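Local coordinates for protein HTH-type transcriptional repressor NemR (Escherichia coli, PDB 4YZE) that represses transcription of the nemRA-gloA operon by binding the NemR box, and takes part in the response to reactive chlorine species and electrophiles, at residues 12-17 / 40-45; 87-92 / 190-195. The protein carries 5 engineered substitutions. All blocks are in the same frame, centred on the assembly; numbering follows the deposited sequence.

Contact 1. Residues 12-17 / 40-45; sequences REHLLA and AEVPKG
L15 drives one methyl, CD2, into the corner formed by A40 and V42, and this is the tight part of the contact. CD2 lies 3.9 Å from V42 CB and 4.0 Å from A40 CB, with both V42 methyls about as near as its CB, so a single methyl group meets the whole branched end of the valine. The L15 and V42 side chains are set at a slant to one another. The CB of A40 points at helix 10-26, whereas that of L15 does not point at segment 40-45; with CG anti to the carbonyl carbon (chi1 -75°), the leucine brings its end round to A40 and V42. L36, F47, Y50 and F51 also touch L15 and bury it further.

The solvent side belongs to H14, the residue before L15 on helix 10-26. Its CG stands anti to the backbone N (chi1 -173°), which carries the imidazole out to the end of helix 33-40. There the ring presents its edge, near its own plane, to the carbonyl of A40: H14 NE2 to A40 O is 3.0 Å, but the bond is weak, its N-H...O angle being 122°. H14 CD2 rests 4.2 Å from V42 CG2.

Helix 33-40 closes in a Schellman motif, with E41 at positive phi as the C-prime residue, V42 N bonded to L37 O and E41 N to K38 O. The turn leads to P43, the N-cap of helix 44-50, so segment 40-45 holds the turn between the two helices of the predicted helix-turn-helix, docked on the first helix of the TetR-type DNA-binding domain. The contact probably rests mainly on apolar burial of L15, A40 and V42, with the weak H14 bond adding a modest polar tether at the exposed margin.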
ATOM      1  N   ARG A  12     -17.838   5.370  25.689  1.00 68.41           N
ATOM      2  CA  ARG A  12     -16.652   4.670  25.216  1.00 67.83           C
ATOM      3  C   ARG A  12     -16.683   4.430  23.703  1.00 58.56           C
ATOM      4  O   ARG A  12     -15.719   4.756  23.009  1.00 49.44           O
ATOM      5  CB  ARG A  12     -16.497   3.344  25.955  1.00 65.87           C
ATOM      6  CG  ARG A  12     -15.061   2.915  26.122  1.00 68.10           C
ATOM      7  CD  ARG A  12     -14.963   1.550  26.775  1.00 70.12           C
ATOM      8  NE  ARG A  12     -13.621   0.993  26.649  1.00 70.01           N
ATOM      9  CZ  ARG A  12     -13.189   0.334  25.575  1.00 71.28           C
ATOM     10  NH1 ARG A  12     -13.992   0.159  24.532  1.00 65.85           N
ATOM     11  NH2 ARG A  12     -11.952  -0.150  25.541  1.00 68.26           N
ATOM     12  N   GLU A  13     -17.781   3.873  23.194  1.00 61.57           N
ATOM     13  CA  GLU A  13     -17.912   3.648  21.753  1.00 65.86           C
ATOM     14  C   GLU A  13     -17.896   4.973  20.994  1.00 61.89           C
ATOM     15  O   GLU A  13     -17.333   5.072  19.901  1.00 58.17           O
ATOM     16  CB  GLU A  13     -19.197   2.880  21.423  1.00 74.99           C
ATOM     17  CG  GLU A  13     -19.156   1.396  21.755  1.00 85.32           C
ATOM     18  CD  GLU A  13     -18.227   0.605  20.841  1.00 88.82           C
ATOM     19  OE1 GLU A  13     -18.308   0.780  19.603  1.00 91.49           O
ATOM     20  OE2 GLU A  13     -17.417  -0.193  21.364  1.00 83.82           O
ATOM     21  N   HIS A  14     -18.511   5.993  21.582  1.00 60.38           N
ATOM     22  CA  HIS A  14     -18.554   7.300  20.945  1.00 55.27           C
ATOM     23  C   HIS A  14     -17.153   7.856  20.716  1.00 53.67           C
ATOM     24  O   HIS A  14     -16.856   8.327  19.620  1.00 55.83           O
ATOM     25  CB  HIS A  14     -19.387   8.287  21.753  1.00 55.06           C
ATOM     26  CG  HIS A  14     -19.588   9.596  21.062  1.00 64.89           C
ATOM     27  ND1 HIS A  14     -19.903   9.688  19.717  1.00 67.30           N
ATOM     28  CD2 HIS A  14     -19.506  10.868  21.510  1.00 65.80           C
ATOM     29  CE1 HIS A  14     -20.010  10.952  19.378  1.00 67.79           C
ATOM     30  NE2 HIS A  14     -19.776  11.697  20.450  1.00 67.30           N
ATOM     31  N   LEU A  15     -16.301   7.801  21.741  1.00 52.20           N
ATOM     32  CA  LEU A  15     -14.911   8.235  21.601  1.00 53.37           C
ATOM     33  C   LEU A  15     -14.176   7.422  20.519  1.00 51.85           C
ATOM     34  O   LEU A  15     -13.490   7.979  19.657  1.00 47.30           O
ATOM     35  CB  LEU A  15     -14.173   8.111  22.935  1.00 54.73           C
ATOM     36  CG  LEU A  15     -14.461   9.158  24.016  1.00 58.14           C
ATOM     37  CD1 LEU A  15     -13.903   8.720  25.359  1.00 50.07           C
ATOM     38  CD2 LEU A  15     -13.900  10.519  23.632  1.00 50.11           C
ATOM     39  N   LEU A  16     -14.325   6.104  20.565  1.00 47.93           N
ATOM     40  CA  LEU A  16     -13.640   5.242  19.609  1.00 49.51           C
ATOM     41  C   LEU A  16     -14.070   5.569  18.181  1.00 50.06           C
ATOM     42  O   LEU A  16     -13.230   5.718  17.293  1.00 43.56           O
ATOM     43  CB  LEU A  16     -13.886   3.773  19.944  1.00 53.11           C
ATOM     44  CG  LEU A  16     -13.269   3.350  21.280  1.00 55.82           C
ATOM     45  CD1 LEU A  16     -13.765   1.972  21.702  1.00 52.81           C
ATOM     46  CD2 LEU A  16     -11.734   3.369  21.215  1.00 43.94           C
ATOM     47  N   ALA A  17     -15.378   5.737  17.987  1.00 55.25           N
ATOM     48  CA  ALA A  17     -15.941   6.030  16.666  1.00 59.97           C
ATOM     49  C   ALA A  17     -15.427   7.356  16.125  1.00 59.79           C
ATOM     50  O   ALA A  17     -15.006   7.449  14.968  1.00 56.85           O
ATOM     51  CB  ALA A  17     -17.463   6.032  16.719  1.00 53.60           C
ATOM     52  N   ALA A  40     -15.914  14.893  19.835  1.00 59.42           N
ATOM     53  CA  ALA A  40     -16.765  13.911  20.499  1.00 59.09           C
ATOM     54  C   ALA A  40     -17.659  14.545  21.561  1.00 65.06           C
ATOM     55  O   ALA A  40     -18.578  13.896  22.072  1.00 67.62           O
ATOM     56  CB  ALA A  40     -15.924  12.811  21.116  1.00 57.96           C
ATOM     57  N   GLU A  41     -17.375  15.805  21.892  1.00 60.90           N
ATOM     58  CA  GLU A  41     -18.060  16.507  22.972  1.00 64.17           C
ATOM     59  C   GLU A  41     -17.990  15.715  24.269  1.00 61.51           C
ATOM     60  O   GLU A  41     -19.002  15.436  24.916  1.00 59.69           O
ATOM     61  CB  GLU A  41     -19.504  16.827  22.582  1.00 72.45           C
ATOM     62  CG  GLU A  41     -19.592  17.758  21.389  1.00 77.55           C
ATOM     63  CD  GLU A  41     -21.018  18.088  21.008  1.00 90.76           C
ATOM     64  OE1 GLU A  41     -21.854  18.292  21.919  1.00 94.73           O
ATOM     65  OE2 GLU A  41     -21.297  18.140  19.790  1.00 96.30           O
ATOM     66  N   VAL A  42     -16.769  15.361  24.641  1.00 61.36           N
ATOM     67  CA  VAL A  42     -16.536  14.553  25.821  1.00 63.56           C
ATOM     68  C   VAL A  42     -15.439  15.200  26.656  1.00 61.70           C
ATOM     69  O   VAL A  42     -14.345  15.457  26.153  1.00 58.76           O
ATOM     70  CB  VAL A  42     -16.099  13.133  25.436  1.00 63.36           C
ATOM     71  CG1 VAL A  42     -15.681  12.358  26.673  1.00 53.91           C
ATOM     72  CG2 VAL A  42     -17.221  12.404  24.678  1.00 64.89           C
ATOM     73  N   PRO A  43     -15.726  15.454  27.942  1.00 56.77           N
ATOM     74  CA  PRO A  43     -14.744  16.109  28.818  1.00 62.61           C
ATOM     75  C   PRO A  43     -13.450  15.309  28.956  1.00 57.61           C
ATOM     76  O   PRO A  43     -13.423  14.078  28.779  1.00 55.22           O
ATOM     77  CB  PRO A  43     -15.475  16.208  30.162  1.00 69.96           C
ATOM     78  CG  PRO A  43     -16.579  15.202  30.086  1.00 75.21           C
ATOM     79  CD  PRO A  43     -16.980  15.136  28.645  1.00 67.15           C
ATOM     80  N   LYS A  44     -12.373  16.027  29.248  1.00 57.63           N
ATOM     81  CA  LYS A  44     -11.038  15.448  29.289  1.00 57.39           C
ATOM     82  C   LYS A  44     -10.919  14.394  30.384  1.00 60.08           C
ATOM     83  O   LYS A  44     -10.257  13.362  30.200  1.00 55.58           O
ATOM     84  CB  LYS A  44     -10.010  16.557  29.511  1.00 60.71           C
ATOM     85  CG  LYS A  44      -8.577  16.174  29.181  1.00 67.73           C
ATOM     86  CD  LYS A  44      -7.682  17.384  29.297  1.00 77.93           C
ATOM     87  CE  LYS A  44      -6.287  17.110  28.776  1.00 85.48           C
ATOM     88  NZ  LYS A  44      -5.535  18.400  28.688  1.00 93.33           N
ATOM     89  N   GLY A  45     -11.577  14.645  31.515  1.00 57.27           N
ATOM     90  CA  GLY A  45     -11.521  13.716  32.630  1.00 58.16           C
ATOM     91  C   GLY A  45     -12.210  12.399  32.318  1.00 56.51           C
ATOM     92  O   GLY A  45     -11.790  11.340  32.794  1.00 61.31           O
TER

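Contact 2. Residues 87-92 / 190-195; sequences RILAYY and AHVKNI
The Y92 ring is covered on both faces: V192 CG2 lies over one and Y91 CD2 over the other, each offset toward the rim. V192 CG2 makes a CH-pi contact, 3.7 Å from the ring centroid and 25° off the normal, and comes closest at Y92 CE2, 3.4 Å away. The valine side chain crosses the tyrosine at about a right angle. V192 has CG1 anti to its backbone N (chi1 175°); CG2 sits over the ring while CG1 lies between it and L89. At the far end of the ring, the Y92 hydroxyl is hydrogen-bonded to the backbone carbonyl of L165 in helix 158-179, which anchors that end.

The two segments belong to helices 84-97 and 183-195 of the C-terminal TetR-like domain; the axes of segments 87-92 and 190-195 run nearly antiparallel (164°), 10.0 Å apart at their closest. V192 projects from helix 183-195 toward helix 84-97 and also touches L165 and L168 of helix 158-179. A phenylalanine in place of Y92 would probably leave the L165 carbonyl without its hydroxyl partner and the ring less firmly held.

L89 runs past V192 in the opposite sense, its CD2 3.8 Å from V192 CG1. Its other methyl, CD1, meets the aliphatic stem of K193 at CG, also 3.8 Å away, the two chains crossing at about a right angle on the exposed side. I88 CG2 reaches V192 CG1 more loosely, at 4.4 Å.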
ATOM      1  N   ARG A  87     -17.762 -15.657  -3.610  1.00 45.35           N
ATOM      2  CA  ARG A  87     -17.582 -14.874  -2.395  1.00 52.23           C
ATOM      3  C   ARG A  87     -16.236 -14.159  -2.387  1.00 46.30           C
ATOM      4  O   ARG A  87     -16.144 -12.999  -2.016  1.00 46.92           O
ATOM      5  CB  ARG A  87     -17.756 -15.758  -1.163  1.00 55.90           C
ATOM      6  CG  ARG A  87     -19.181 -16.277  -1.022  1.00 61.46           C
ATOM      7  CD  ARG A  87     -19.256 -17.356   0.041  1.00 65.52           C
ATOM      8  NE  ARG A  87     -20.378 -18.262  -0.186  1.00 75.89           N
ATOM      9  CZ  ARG A  87     -20.794 -19.174   0.686  1.00 76.27           C
ATOM     10  NH1 ARG A  87     -20.185 -19.303   1.858  1.00 69.14           N
ATOM     11  NH2 ARG A  87     -21.825 -19.952   0.384  1.00 80.78           N
ATOM     12  N   ILE A  88     -15.197 -14.850  -2.828  1.00 44.35           N
ATOM     13  CA  ILE A  88     -13.899 -14.213  -2.958  1.00 48.29           C
ATOM     14  C   ILE A  88     -13.938 -13.042  -3.943  1.00 52.07           C
ATOM     15  O   ILE A  88     -13.405 -11.963  -3.638  1.00 48.75           O
ATOM     16  CB  ILE A  88     -12.822 -15.227  -3.320  1.00 47.64           C
ATOM     17  CG1 ILE A  88     -12.538 -16.095  -2.099  1.00 40.68           C
ATOM     18  CG2 ILE A  88     -11.543 -14.532  -3.759  1.00 50.15           C
ATOM     19  CD1 ILE A  88     -11.709 -17.320  -2.395  1.00 37.45           C
ATOM     20  N   LEU A  89     -14.583 -13.224  -5.098  1.00 41.61           N
ATOM     21  CA  LEU A  89     -14.685 -12.137  -6.056  1.00 45.22           C
ATOM     22  C   LEU A  89     -15.440 -10.959  -5.441  1.00 46.16           C
ATOM     23  O   LEU A  89     -15.149  -9.800  -5.743  1.00 45.52           O
ATOM     24  CB  LEU A  89     -15.366 -12.595  -7.348  1.00 50.21           C
ATOM     25  CG  LEU A  89     -14.632 -13.707  -8.095  1.00 51.50           C
ATOM     26  CD1 LEU A  89     -15.313 -14.028  -9.406  1.00 54.46           C
ATOM     27  CD2 LEU A  89     -13.178 -13.348  -8.337  1.00 54.38           C
ATOM     28  N   ALA A  90     -16.401 -11.258  -4.570  1.00 44.95           N
ATOM     29  CA  ALA A  90     -17.226 -10.217  -3.973  1.00 50.78           C
ATOM     30  C   ALA A  90     -16.386  -9.310  -3.053  1.00 53.16           C
ATOM     31  O   ALA A  90     -16.668  -8.117  -2.908  1.00 48.56           O
ATOM     32  CB  ALA A  90     -18.398 -10.836  -3.227  1.00 42.86           C
ATOM     33  N   TYR A  91     -15.360  -9.895  -2.442  1.00 50.93           N
ATOM     34  CA  TYR A  91     -14.409  -9.165  -1.619  1.00 53.68           C
ATOM     35  C   TYR A  91     -13.793  -8.058  -2.445  1.00 51.05           C
ATOM     36  O   TYR A  91     -13.735  -6.912  -2.000  1.00 47.79           O
ATOM     37  CB  TYR A  91     -13.339 -10.129  -1.101  1.00 50.69           C
ATOM     38  CG  TYR A  91     -12.113  -9.531  -0.421  1.00 51.58           C
ATOM     39  CD1 TYR A  91     -12.209  -8.876   0.805  1.00 43.39           C
ATOM     40  CD2 TYR A  91     -10.845  -9.702  -0.975  1.00 54.91           C
ATOM     41  CE1 TYR A  91     -11.070  -8.367   1.441  1.00 48.36           C
ATOM     42  CE2 TYR A  91      -9.713  -9.200  -0.364  1.00 50.83           C
ATOM     43  CZ  TYR A  91      -9.822  -8.535   0.848  1.00 53.10           C
ATOM     44  OH  TYR A  91      -8.668  -8.048   1.451  1.00 43.00           O
ATOM     45  N   TYR A  92     -13.351  -8.373  -3.657  1.00 37.60           N
ATOM     46  CA  TYR A  92     -12.833  -7.306  -4.498  1.00 38.19           C
ATOM     47  C   TYR A  92     -13.926  -6.394  -5.044  1.00 44.20           C
ATOM     48  O   TYR A  92     -13.691  -5.195  -5.239  1.00 42.47           O
ATOM     49  CB  TYR A  92     -11.972  -7.857  -5.622  1.00 47.76           C
ATOM     50  CG  TYR A  92     -10.663  -8.425  -5.156  1.00 46.82           C
ATOM     51  CD1 TYR A  92      -9.528  -7.624  -5.048  1.00 44.01           C
ATOM     52  CD2 TYR A  92     -10.555  -9.765  -4.838  1.00 36.07           C
ATOM     53  CE1 TYR A  92      -8.311  -8.160  -4.615  1.00 40.55           C
ATOM     54  CE2 TYR A  92      -9.358 -10.302  -4.404  1.00 37.25           C
ATOM     55  CZ  TYR A  92      -8.239  -9.500  -4.306  1.00 38.15           C
ATOM     56  OH  TYR A  92      -7.054 -10.051  -3.885  1.00 39.58           O
ATOM     57  N   ALA A 190     -10.169  -8.156 -12.108  1.00 36.21           N
ATOM     58  CA  ALA A 190     -10.109  -8.952 -13.334  1.00 40.42           C
ATOM     59  C   ALA A 190      -8.991  -9.991 -13.237  1.00 41.40           C
ATOM     60  O   ALA A 190      -9.130 -11.105 -13.740  1.00 43.42           O
ATOM     61  CB  ALA A 190      -9.930  -8.067 -14.555  1.00 40.61           C
ATOM     62  N   HIS A 191      -7.893  -9.641 -12.567  1.00 39.17           N
ATOM     63  CA  HIS A 191      -6.782 -10.585 -12.449  1.00 41.15           C
ATOM     64  C   HIS A 191      -7.104 -11.733 -11.471  1.00 40.00           C
ATOM     65  O   HIS A 191      -6.754 -12.904 -11.729  1.00 40.48           O
ATOM     66  CB  HIS A 191      -5.484  -9.853 -12.118  1.00 32.39           C
ATOM     67  CG  HIS A 191      -4.333 -10.747 -11.773  1.00 43.15           C
ATOM     68  ND1 HIS A 191      -3.469 -11.255 -12.720  1.00 51.61           N
ATOM     69  CD2 HIS A 191      -3.868 -11.173 -10.574  1.00 48.99           C
ATOM     70  CE1 HIS A 191      -2.539 -11.980 -12.124  1.00 49.36           C
ATOM     71  NE2 HIS A 191      -2.755 -11.943 -10.819  1.00 53.85           N
ATOM     72  N   VAL A 192      -7.800 -11.412 -10.382  1.00 34.34           N
ATOM     73  CA  VAL A 192      -8.266 -12.444  -9.456  1.00 40.28           C
ATOM     74  C   VAL A 192      -9.205 -13.445 -10.149  1.00 42.34           C
ATOM     75  O   VAL A 192      -9.109 -14.667  -9.921  1.00 42.81           O
ATOM     76  CB  VAL A 192      -8.954 -11.826  -8.232  1.00 39.80           C
ATOM     77  CG1 VAL A 192      -9.552 -12.909  -7.344  1.00 29.34           C
ATOM     78  CG2 VAL A 192      -7.963 -10.965  -7.434  1.00 37.74           C
ATOM     79  N   LYS A 193     -10.107 -12.928 -10.988  1.00 38.96           N
ATOM     80  CA  LYS A 193     -11.024 -13.776 -11.760  1.00 45.12           C
ATOM     81  C   LYS A 193     -10.281 -14.812 -12.576  1.00 43.22           C
ATOM     82  O   LYS A 193     -10.772 -15.920 -12.779  1.00 42.68           O
ATOM     83  CB  LYS A 193     -11.874 -12.940 -12.715  1.00 50.33           C
ATOM     84  CG  LYS A 193     -13.149 -12.381 -12.101  1.00 59.21           C
ATOM     85  CD  LYS A 193     -13.905 -11.494 -13.095  1.00 60.06           C
ATOM     86  CE  LYS A 193     -15.099 -10.842 -12.418  1.00 62.36           C
ATOM     87  NZ  LYS A 193     -15.693  -9.747 -13.239  1.00 67.53           N
ATOM     88  N   ASN A 194      -9.097 -14.450 -13.054  1.00 45.52           N
ATOM     89  CA  ASN A 194      -8.321 -15.360 -13.888  1.00 53.25           C
ATOM     90  C   ASN A 194      -7.446 -16.303 -13.045  1.00 51.81           C
ATOM     91  O   ASN A 194      -7.204 -17.441 -13.422  1.00 51.52           O
ATOM     92  CB  ASN A 194      -7.472 -14.555 -14.876  1.00 60.94           C
ATOM     93  CG  ASN A 194      -6.899 -15.411 -15.987  1.00 77.72           C
ATOM     94  OD1 ASN A 194      -5.692 -15.656 -16.041  1.00 77.48           O
ATOM     95  ND2 ASN A 194      -7.769 -15.879 -16.879  1.00 86.29           N
ATOM     96  N   ILE A 195      -6.988 -15.823 -11.894  1.00 48.50           N
ATOM     97  CA  ILE A 195      -6.088 -16.594 -11.038  1.00 43.60           C
ATOM     98  C   ILE A 195      -6.853 -17.623 -10.204  1.00 40.29           C
ATOM     99  O   ILE A 195      -6.410 -18.763 -10.052  1.00 43.21           O
ATOM    100  CB  ILE A 195      -5.265 -15.653 -10.118  1.00 59.97           C
ATOM    101  CG1 ILE A 195      -4.264 -14.857 -10.952  1.00 58.47           C
ATOM    102  CG2 ILE A 195      -4.527 -16.441  -9.071  1.00 50.17           C
ATOM    103  CD1 ILE A 195      -3.465 -15.740 -11.908  1.00 58.45           C
TER

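How the contacts relate
Contact 1 sits in the DNA-binding domain and contact 2 in the C-terminal domain, on opposite sides of the centre of the chain. Their centres are about 39 Å apart and their nearest atoms about 21 Å, so neither touches the other. Along the chain both segments of contact 1 precede both of contact 2. Helix 54-79 runs between the two regions, meeting segment 12-17 through R12, E13 and L16 and segment 87-92 through A90 and Y91. Both contacts lie away from C108, the residue central to the response to reactive chlorine species. Of the two, only contact 2 adjoins the second subunit, where I195 packs on I195 of the other chain.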